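Local coordinates for protein peptidoglycan-N-acetylglucosamine deacetylase BC_1974 (Bacillus cereus, PDB 5N1P) that catalyses the metal-dependent removal of acetyl groups from N-acetylglucosamine residues of peptidoglycan, releasing acetate, at residues A[5-19]-A[159-173]. Numbering follows the deposited sequence.
Sequences YLTFDDGPGKYTAEL and VILMHDIHPQSVAAV. With ZN (zinc ion), chain F; 8GK (~{N}-oxidanylnaphthalene-1-carboxamide), chain E.
The active site of this zinc deacetylase lies at the C-terminal side of the paired strands 5-9 and 159-163, with Asp9 and the following Asp10 coming from one segment and His163 from the other. Asp10 OD1 binds the zinc, whose protein ligands also include His59 and His63, while Asp10 OD2 lies 3.1 Å from His163 CD2, carboxylate and ring planes turned 44° apart. The inhibitor's hydroxamate oxygen O14 binds the zinc and lies between Asp9 OD2 and His163 NE2, 2.8 Å from each; these residues are inferred to be the proton acceptor and proton donor. Second-shell partners hold both, Arg97 by a salt bridge to Asp9 and Asp130 by a hydrogen bond to His163 ND1.

Such clustering of metal-binding and probable catalytic groups at the C-terminal side of parallel strands illustrates how the CE4 (NodB homology) fold, a distorted beta/alpha barrel, builds its site. Backbone bonds alternate between the strands, and Ile160 O is gripped twice by Thr7, through N and through OG1, the hydroxyl approaching at 2.7 Å from above the carbonyl plane; Arg97 also hydrogen-bonds Thr7 OG1. On the sheet face of Phe8, the Met162 side chain runs alongside that ring in an oblique Met-aromatic contact. Leu19 CD2 sits over the centre of one ring face, and Val173 CG2 reaches the ring's edge.

Beyond the strands, Asp164 reaches from its loop to the start of helix 16-25. With CG set between backbone N and carbonyl carbon (chi1 57°), its carboxylate turns back to the opposite segment, where OD2 accepts a 2.6 Å bond from Thr16 OG1, and a water near OD1 accepts from Gly11 N. Farther out, Pro167 lies over one face of the Tyr15 ring, a CH-pi contact with CB 4.2 Å from the centroid, and Val170 CG1 packs on Leu19 CB, joining helices 16-25 and 167-182.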
ATOM      1  N   TYR A   5      -0.228  -9.648   3.013  1.00 26.57           N
ATOM      2  CA  TYR A   5       0.438  -8.509   2.400  1.00 26.18           C
ATOM      3  C   TYR A   5       0.006  -7.221   3.076  1.00 22.98           C
ATOM      4  O   TYR A   5      -1.065  -6.675   2.778  1.00 25.10           O
ATOM      5  CB  TYR A   5       0.125  -8.440   0.904  1.00 22.84           C
ATOM      6  CG  TYR A   5       0.615  -9.629   0.119  1.00 26.74           C
ATOM      7  CD1 TYR A   5       1.848  -9.597  -0.525  1.00 27.95           C
ATOM      8  CD2 TYR A   5      -0.158 -10.788   0.015  1.00 29.90           C
ATOM      9  CE1 TYR A   5       2.303 -10.687  -1.240  1.00 33.63           C
ATOM     10  CE2 TYR A   5       0.289 -11.880  -0.704  1.00 34.37           C
ATOM     11  CZ  TYR A   5       1.522 -11.818  -1.333  1.00 31.54           C
ATOM     12  OH  TYR A   5       1.978 -12.899  -2.046  1.00 42.57           O
ATOM     13  N   LEU A   6       0.813  -6.757   4.019  1.00 21.62           N
ATOM     14  CA  LEU A   6       0.559  -5.473   4.642  1.00 21.94           C
ATOM     15  C   LEU A   6       0.875  -4.400   3.626  1.00 21.07           C
ATOM     16  O   LEU A   6       1.957  -4.411   3.037  1.00 21.54           O
ATOM     17  CB  LEU A   6       1.417  -5.271   5.883  1.00 24.92           C
ATOM     18  CG  LEU A   6       1.017  -5.951   7.182  1.00 28.57           C
ATOM     19  CD1 LEU A   6       2.070  -5.703   8.240  1.00 30.00           C
ATOM     20  CD2 LEU A   6      -0.345  -5.430   7.636  1.00 36.97           C
ATOM     21  N   THR A   7      -0.048  -3.477   3.414  1.00 20.11           N
ATOM     22  CA  THR A   7       0.217  -2.370   2.488  1.00 20.29           C
ATOM     23  C   THR A   7      -0.051  -1.035   3.172  1.00 22.99           C
ATOM     24  O   THR A   7      -1.015  -0.886   3.936  1.00 22.60           O
ATOM     25  CB  THR A   7      -0.617  -2.461   1.173  1.00 19.47           C
ATOM     26  OG1 THR A   7      -2.011  -2.192   1.431  1.00 21.07           O
ATOM     27  CG2 THR A   7      -0.464  -3.847   0.526  1.00 19.51           C
ATOM     28  N   PHE A   8       0.819  -0.067   2.907  1.00 18.25           N
ATOM     29  CA  PHE A   8       0.757   1.220   3.586  1.00 17.85           C
ATOM     30  C   PHE A   8       0.707   2.326   2.559  1.00 18.72           C
ATOM     31  O   PHE A   8       1.631   2.474   1.770  1.00 17.95           O
ATOM     32  CB  PHE A   8       1.968   1.418   4.499  1.00 17.73           C
ATOM     33  CG  PHE A   8       2.076   0.389   5.575  1.00 19.20           C
ATOM     34  CD1 PHE A   8       1.352   0.533   6.744  1.00 20.32           C
ATOM     35  CD2 PHE A   8       2.866  -0.742   5.399  1.00 19.82           C
ATOM     36  CE1 PHE A   8       1.426  -0.431   7.755  1.00 21.57           C
ATOM     37  CE2 PHE A   8       2.950  -1.711   6.403  1.00 23.82           C
ATOM     38  CZ  PHE A   8       2.218  -1.555   7.578  1.00 21.96           C
ATOM     39  N   ASP A   9      -0.368   3.102   2.597  1.00 20.37           N
ATOM     40  CA  ASP A   9      -0.626   4.183   1.644  1.00 18.13           C
ATOM     41  C   ASP A   9      -0.321   5.576   2.197  1.00 23.04           C
ATOM     42  O   ASP A   9      -0.403   5.806   3.408  1.00 23.99           O
ATOM     43  CB  ASP A   9      -2.104   4.198   1.229  1.00 20.88           C
ATOM     44  CG  ASP A   9      -2.495   3.056   0.309  1.00 23.99           C
ATOM     45  OD1 ASP A   9      -1.647   2.208  -0.006  1.00 23.98           O
ATOM     46  OD2 ASP A   9      -3.694   3.014  -0.092  1.00 25.63           O
ATOM     47  N   ASP A  10      -0.012   6.488   1.273  1.00 20.28           N
ATOM     48  CA  ASP A  10      -0.050   7.952   1.441  1.00 20.61           C
ATOM     49  C   ASP A  10       1.275   8.533   1.936  1.00 21.46           C
ATOM     50  O   ASP A  10       1.390   9.751   2.086  1.00 25.07           O
ATOM     51  CB  ASP A  10      -1.173   8.437   2.381  1.00 21.12           C
ATOM     52  CG  ASP A  10      -2.586   8.083   1.897  1.00 28.77           C
ATOM     53  OD1 ASP A  10      -2.782   7.689   0.732  1.00 25.28           O
ATOM     54  OD2 ASP A  10      -3.534   8.233   2.701  1.00 31.24           O
ATOM     55  N   GLY A  11       2.275   7.688   2.163  1.00 19.73           N
ATOM     56  CA  GLY A  11       3.554   8.163   2.667  1.00 18.06           C
ATOM     57  C   GLY A  11       4.584   8.510   1.595  1.00 18.44           C
ATOM     58  O   GLY A  11       4.244   8.680   0.411  1.00 20.69           O
ATOM     59  N   PRO A  12       5.860   8.624   1.992  1.00 18.81           N
ATOM     60  CA  PRO A  12       6.315   8.461   3.382  1.00 18.77           C
ATOM     61  C   PRO A  12       5.953   9.633   4.278  1.00 24.72           C
ATOM     62  O   PRO A  12       5.464  10.678   3.827  1.00 24.18           O
ATOM     63  CB  PRO A  12       7.846   8.355   3.262  1.00 21.66           C
ATOM     64  CG  PRO A  12       8.127   8.115   1.800  1.00 22.60           C
ATOM     65  CD  PRO A  12       6.990   8.773   1.057  1.00 19.81           C
ATOM     66  N   GLY A  13       6.199   9.459   5.566  1.00 25.61           N
ATOM     67  CA  GLY A  13       5.855  10.489   6.527  1.00 26.55           C
ATOM     68  C   GLY A  13       6.643  10.310   7.801  1.00 23.04           C
ATOM     69  O   GLY A  13       7.556   9.490   7.863  1.00 25.07           O
ATOM     70  N   LYS A  14       6.268  11.064   8.826  1.00 27.50           N
ATOM     71  CA  LYS A  14       7.045  11.120  10.059  1.00 29.17           C
ATOM     72  C   LYS A  14       6.920   9.891  10.972  1.00 26.64           C
ATOM     73  O   LYS A  14       7.573   9.833  12.010  1.00 31.63           O
ATOM     74  CB  LYS A  14       6.659  12.377  10.846  1.00 37.05           C
ATOM     75  CG  LYS A  14       5.204  12.441  11.251  1.00 40.55           C
ATOM     76  CD  LYS A  14       4.935  13.705  12.062  1.00 53.74           C
ATOM     77  CE  LYS A  14       3.475  13.821  12.471  1.00 68.58           C
ATOM     78  NZ  LYS A  14       2.555  13.960  11.307  1.00 74.35           N
ATOM     79  N   TYR A  15       6.106   8.912  10.593  1.00 27.10           N
ATOM     80  CA  TYR A  15       5.986   7.687  11.390  1.00 28.11           C
ATOM     81  C   TYR A  15       6.582   6.495  10.653  1.00 23.63           C
ATOM     82  O   TYR A  15       6.566   5.374  11.158  1.00 26.28           O
ATOM     83  CB  TYR A  15       4.521   7.391  11.735  1.00 28.80           C
ATOM     84  CG  TYR A  15       3.806   8.545  12.395  1.00 28.43           C
ATOM     85  CD1 TYR A  15       4.122   8.928  13.691  1.00 33.26           C
ATOM     86  CD2 TYR A  15       2.815   9.247  11.723  1.00 29.61           C
ATOM     87  CE1 TYR A  15       3.475   9.983  14.302  1.00 38.06           C
ATOM     88  CE2 TYR A  15       2.154  10.303  12.328  1.00 32.98           C
ATOM     89  CZ  TYR A  15       2.496  10.670  13.613  1.00 39.69           C
ATOM     90  OH  TYR A  15       1.847  11.716  14.220  1.00 39.51           O
ATOM     91  N   THR A  16       7.086   6.740   9.449  1.00 24.70           N
ATOM     92  CA  THR A  16       7.517   5.652   8.575  1.00 23.76           C
ATOM     93  C   THR A  16       8.794   4.972   9.061  1.00 22.12           C
ATOM     94  O   THR A  16       8.928   3.750   8.970  1.00 25.22           O
ATOM     95  CB  THR A  16       7.685   6.183   7.137  1.00 21.37           C
ATOM     96  OG1 THR A  16       6.413   6.672   6.700  1.00 24.11           O
ATOM     97  CG2 THR A  16       8.144   5.082   6.189  1.00 24.61           C
ATOM     98  N   ALA A  17       9.735   5.747   9.589  1.00 24.62           N
ATOM     99  CA  ALA A  17      10.964   5.158  10.098  1.00 28.36           C
ATOM    100  C   ALA A  17      10.652   4.194  11.251  1.00 27.26           C
ATOM    101  O   ALA A  17      11.195   3.092  11.320  1.00 26.02           O
ATOM    102  CB  ALA A  17      11.944   6.252  10.542  1.00 26.59           C
ATOM    103  N   GLU A  18       9.754   4.600  12.143  1.00 26.20           N
ATOM    104  CA  GLU A  18       9.343   3.732  13.239  1.00 27.63           C
ATOM    105  C   GLU A  18       8.675   2.453  12.733  1.00 26.52           C
ATOM    106  O   GLU A  18       8.934   1.359  13.242  1.00 26.96           O
ATOM    107  CB  GLU A  18       8.393   4.468  14.181  1.00 29.91           C
ATOM    108  CG  GLU A  18       7.898   3.596  15.321  1.00 34.22           C
ATOM    109  CD  GLU A  18       7.106   4.378  16.340  1.00 45.45           C
ATOM    110  OE1 GLU A  18       6.934   5.598  16.134  1.00 45.82           O
ATOM    111  OE2 GLU A  18       6.662   3.771  17.342  1.00 42.98           O
ATOM    112  N   LEU A  19       7.813   2.592  11.732  1.00 24.88           N
ATOM    113  CA  LEU A  19       7.188   1.426  11.130  1.00 23.03           C
ATOM    114  C   LEU A  19       8.233   0.469  10.555  1.00 23.13           C
ATOM    115  O   LEU A  19       8.161  -0.739  10.765  1.00 23.70           O
ATOM    116  CB  LEU A  19       6.206   1.852  10.036  1.00 22.66           C
ATOM    117  CG  LEU A  19       5.586   0.714   9.227  1.00 20.56           C
ATOM    118  CD1 LEU A  19       4.825  -0.276  10.123  1.00 23.23           C
ATOM    119  CD2 LEU A  19       4.654   1.295   8.165  1.00 21.07           C
ATOM    120  N   VAL A 159      -4.696  -8.987   1.428  1.00 27.93           N
ATOM    121  CA  VAL A 159      -3.998  -7.724   1.188  1.00 24.48           C
ATOM    122  C   VAL A 159      -4.622  -6.675   2.080  1.00 26.34           C
ATOM    123  O   VAL A 159      -5.807  -6.382   1.962  1.00 25.76           O
ATOM    124  CB  VAL A 159      -4.084  -7.299  -0.285  1.00 24.56           C
ATOM    125  CG1 VAL A 159      -3.407  -5.942  -0.504  1.00 23.35           C
ATOM    126  CG2 VAL A 159      -3.473  -8.381  -1.168  1.00 26.51           C
ATOM    127  N   ILE A 160      -3.832  -6.138   3.001  1.00 23.65           N
ATOM    128  CA  ILE A 160      -4.365  -5.314   4.076  1.00 24.39           C
ATOM    129  C   ILE A 160      -4.082  -3.828   3.856  1.00 25.09           C
ATOM    130  O   ILE A 160      -2.924  -3.430   3.708  1.00 23.51           O
ATOM    131  CB  ILE A 160      -3.775  -5.745   5.423  1.00 24.26           C
ATOM    132  CG1 ILE A 160      -4.092  -7.224   5.673  1.00 27.03           C
ATOM    133  CG2 ILE A 160      -4.308  -4.858   6.535  1.00 27.74           C
ATOM    134  CD1 ILE A 160      -3.153  -7.876   6.657  1.00 36.39           C
ATOM    135  N   LEU A 161      -5.134  -3.016   3.853  1.00 23.10           N
ATOM    136  CA  LEU A 161      -5.018  -1.574   3.653  1.00 22.78           C
ATOM    137  C   LEU A 161      -4.796  -0.834   4.963  1.00 22.62           C
ATOM    138  O   LEU A 161      -5.655  -0.850   5.856  1.00 24.33           O
ATOM    139  CB  LEU A 161      -6.273  -1.009   2.967  1.00 25.54           C
ATOM    140  CG  LEU A 161      -6.322   0.521   2.877  1.00 22.26           C
ATOM    141  CD1 LEU A 161      -5.224   1.076   1.954  1.00 26.91           C
ATOM    142  CD2 LEU A 161      -7.704   1.008   2.437  1.00 25.31           C
ATOM    143  N   MET A 162      -3.634  -0.192   5.058  1.00 21.49           N
ATOM    144  CA  MET A 162      -3.315   0.690   6.168  1.00 22.50           C
ATOM    145  C   MET A 162      -2.640   1.954   5.632  1.00 19.69           C
ATOM    146  O   MET A 162      -2.338   2.057   4.442  1.00 20.48           O
ATOM    147  CB  MET A 162      -2.410  -0.007   7.186  1.00 25.01           C
ATOM    148  CG  MET A 162      -3.055  -1.232   7.765  1.00 31.45           C
ATOM    149  SD  MET A 162      -2.053  -2.052   8.994  1.00 31.65           S
ATOM    150  CE  MET A 162      -2.209  -0.890  10.344  1.00 37.63           C
ATOM    151  N   HIS A 163      -2.416   2.913   6.521  1.00 23.24           N
ATOM    152  CA  HIS A 163      -1.826   4.190   6.139  1.00 25.74           C
ATOM    153  C   HIS A 163      -0.743   4.546   7.133  1.00 28.36           C
ATOM    154  O   HIS A 163      -1.043   4.770   8.309  1.00 31.61           O
ATOM    155  CB  HIS A 163      -2.902   5.294   6.084  1.00 26.42           C
ATOM    156  CG  HIS A 163      -4.020   5.001   5.130  1.00 30.65           C
ATOM    157  ND1 HIS A 163      -5.088   4.191   5.455  1.00 29.80           N
ATOM    158  CD2 HIS A 163      -4.227   5.400   3.851  1.00 29.65           C
ATOM    159  CE1 HIS A 163      -5.908   4.111   4.422  1.00 36.81           C
ATOM    160  NE2 HIS A 163      -5.406   4.832   3.434  1.00 36.62           N
ATOM    161  N   ASP A 164       0.516   4.595   6.692  1.00 25.67           N
ATOM    162  CA  ASP A 164       1.603   4.815   7.653  1.00 25.87           C
ATOM    163  C   ASP A 164       1.756   6.287   8.038  1.00 27.21           C
ATOM    164  O   ASP A 164       2.614   6.615   8.854  1.00 32.40           O
ATOM    165  CB  ASP A 164       2.941   4.244   7.145  1.00 25.48           C
ATOM    166  CG  ASP A 164       3.376   4.816   5.800  1.00 24.65           C
ATOM    167  OD1 ASP A 164       2.514   4.976   4.916  1.00 25.75           O
ATOM    168  OD2 ASP A 164       4.592   5.080   5.624  1.00 25.52           O
ATOM    169  N   ILE A 165       0.893   7.152   7.512  1.00 25.77           N
ATOM    170  CA  ILE A 165       0.944   8.572   7.860  1.00 26.45           C
ATOM    171  C   ILE A 165       0.139   8.870   9.121  1.00 31.74           C
ATOM    172  O   ILE A 165       0.108  10.006   9.585  1.00 30.66           O
ATOM    173  CB  ILE A 165       0.434   9.453   6.712  1.00 31.05           C
ATOM    174  CG1 ILE A 165      -0.977   9.039   6.304  1.00 32.96           C
ATOM    175  CG2 ILE A 165       1.397   9.351   5.552  1.00 31.74           C
ATOM    176  CD1 ILE A 165      -1.727  10.106   5.521  1.00 39.56           C
ATOM    177  N   HIS A 166      -0.502   7.842   9.670  1.00 32.60           N
ATOM    178  CA  HIS A 166      -1.278   7.979  10.902  1.00 34.17           C
ATOM    179  C   HIS A 166      -0.673   7.148  12.024  1.00 30.32           C
ATOM    180  O   HIS A 166      -0.373   5.964  11.834  1.00 29.08           O
ATOM    181  CB  HIS A 166      -2.730   7.568  10.673  1.00 34.01           C
ATOM    182  CG  HIS A 166      -3.447   8.432   9.686  1.00 46.21           C
ATOM    183  ND1 HIS A 166      -4.379   7.937   8.800  1.00 53.87           N
ATOM    184  CD2 HIS A 166      -3.367   9.762   9.446  1.00 48.88           C
ATOM    185  CE1 HIS A 166      -4.841   8.923   8.054  1.00 57.10           C
ATOM    186  NE2 HIS A 166      -4.241  10.042   8.424  1.00 58.89           N
ATOM    187  N   PRO A 167      -0.505   7.767  13.202  1.00 29.53           N
ATOM    188  CA  PRO A 167       0.166   7.157  14.359  1.00 30.07           C
ATOM    189  C   PRO A 167      -0.506   5.858  14.800  1.00 30.22           C
ATOM    190  O   PRO A 167       0.161   4.879  15.146  1.00 29.26           O
ATOM    191  CB  PRO A 167       0.023   8.212  15.466  1.00 39.20           C
ATOM    192  CG  PRO A 167      -0.460   9.447  14.814  1.00 41.31           C
ATOM    193  CD  PRO A 167      -1.113   9.070  13.524  1.00 26.65           C
ATOM    194  N   GLN A 168      -1.834   5.856  14.793  1.00 30.65           N
ATOM    195  CA  GLN A 168      -2.560   4.710  15.327  1.00 30.95           C
ATOM    196  C   GLN A 168      -2.392   3.479  14.433  1.00 28.10           C
ATOM    197  O   GLN A 168      -2.434   2.351  14.918  1.00 29.03           O
ATOM    198  CB  GLN A 168      -4.045   5.054  15.532  1.00 33.45           C
ATOM    199  CG  GLN A 168      -4.877   5.206  14.272  1.00 35.38           C
ATOM    200  CD  GLN A 168      -4.845   6.601  13.676  1.00 41.45           C
ATOM    201  OE1 GLN A 168      -3.993   7.422  14.019  1.00 36.56           O
ATOM    202  NE2 GLN A 168      -5.795   6.880  12.782  1.00 36.91           N
ATOM    203  N   SER A 169      -2.189   3.695  13.134  1.00 26.97           N
ATOM    204  CA  SER A 169      -1.950   2.601  12.202  1.00 25.90           C
ATOM    205  C   SER A 169      -0.615   1.940  12.477  1.00 25.77           C
ATOM    206  O   SER A 169      -0.507   0.723  12.571  1.00 27.43           O
ATOM    207  CB  SER A 169      -1.976   3.112  10.757  1.00 28.73           C
ATOM    208  OG  SER A 169      -3.137   3.889  10.532  1.00 43.31           O
ATOM    209  N   VAL A 170       0.418   2.757  12.595  1.00 24.73           N
ATOM    210  CA  VAL A 170       1.745   2.233  12.880  1.00 25.39           C
ATOM    211  C   VAL A 170       1.763   1.495  14.230  1.00 27.39           C
ATOM    212  O   VAL A 170       2.378   0.423  14.368  1.00 29.01           O
ATOM    213  CB  VAL A 170       2.780   3.383  12.829  1.00 25.54           C
ATOM    214  CG1 VAL A 170       4.156   2.897  13.288  1.00 28.27           C
ATOM    215  CG2 VAL A 170       2.830   3.946  11.416  1.00 27.08           C
ATOM    216  N   ALA A 171       1.038   2.020  15.214  1.00 25.07           N
ATOM    217  CA  ALA A 171       0.979   1.397  16.532  1.00 26.48           C
ATOM    218  C   ALA A 171       0.242   0.051  16.528  1.00 26.85           C
ATOM    219  O   ALA A 171       0.436  -0.779  17.411  1.00 31.30           O
ATOM    220  CB  ALA A 171       0.320   2.341  17.518  1.00 27.15           C
ATOM    221  N   ALA A 172      -0.601  -0.155  15.524  1.00 26.96           N
ATOM    222  CA  ALA A 172      -1.389  -1.374  15.453  1.00 29.91           C
ATOM    223  C   ALA A 172      -0.579  -2.533  14.884  1.00 26.34           C
ATOM    224  O   ALA A 172      -0.950  -3.692  15.041  1.00 32.28           O
ATOM    225  CB  ALA A 172      -2.650  -1.140  14.596  1.00 28.50           C
ATOM    226  N   VAL A 173       0.530  -2.223  14.226  1.00 26.14           N
ATOM    227  CA  VAL A 173       1.227  -3.245  13.463  1.00 26.69           C
ATOM    228  C   VAL A 173       1.795  -4.403  14.323  1.00 30.82           C
ATOM    229  O   VAL A 173       1.638  -5.560  13.936  1.00 32.57           O
ATOM    230  CB  VAL A 173       2.317  -2.589  12.591  1.00 23.05           C
ATOM    231  CG1 VAL A 173       3.217  -3.635  11.962  1.00 32.75           C
ATOM    232  CG2 VAL A 173       1.632  -1.800  11.496  1.00 23.18           C
TER
HETATM  233 ZN    ZN F 302      -4.628   7.242  -0.286  1.00 30.70          ZN
HETATM  234  C1  8GK E 301      -7.014   5.384  -0.300  1.00 51.25           C
HETATM  235  C2  8GK E 301      -8.485   5.241  -0.085  1.00 53.63           C
HETATM  236  C3  8GK E 301      -9.185   6.331   0.410  1.00 58.49           C
HETATM  237  C4  8GK E 301     -10.559   6.237   0.604  1.00 62.12           C
HETATM  238  C5  8GK E 301     -11.235   5.057   0.291  1.00 59.54           C
HETATM  239  C6  8GK E 301     -10.531   3.967  -0.209  1.00 56.64           C
HETATM  240  C7  8GK E 301      -9.154   4.064  -0.400  1.00 59.09           C
HETATM  241  C8  8GK E 301     -11.245   7.333   1.107  1.00 58.21           C
HETATM  242  C9  8GK E 301     -10.576   8.513   1.422  1.00 50.07           C
HETATM  243  C10 8GK E 301      -9.202   8.603   1.230  1.00 54.41           C
HETATM  244  C11 8GK E 301      -8.513   7.510   0.722  1.00 51.04           C
HETATM  245  O12 8GK E 301      -6.663   6.146  -1.179  1.00 34.22           O
HETATM  246  N13 8GK E 301      -6.126   4.739   0.455  1.00 56.50           N
HETATM  247  O14 8GK E 301      -4.919   5.389   0.708  1.00 49.48           O
HETATM  248  O   HOH W   1       3.019   4.952   2.231  1.00 18.67           O
HETATM  249  O   HOH W   2      -5.735   7.924   1.606  1.00 30.31           O
HETATM  250  O   HOH W   3       1.362  12.309   8.993  1.00 43.93           O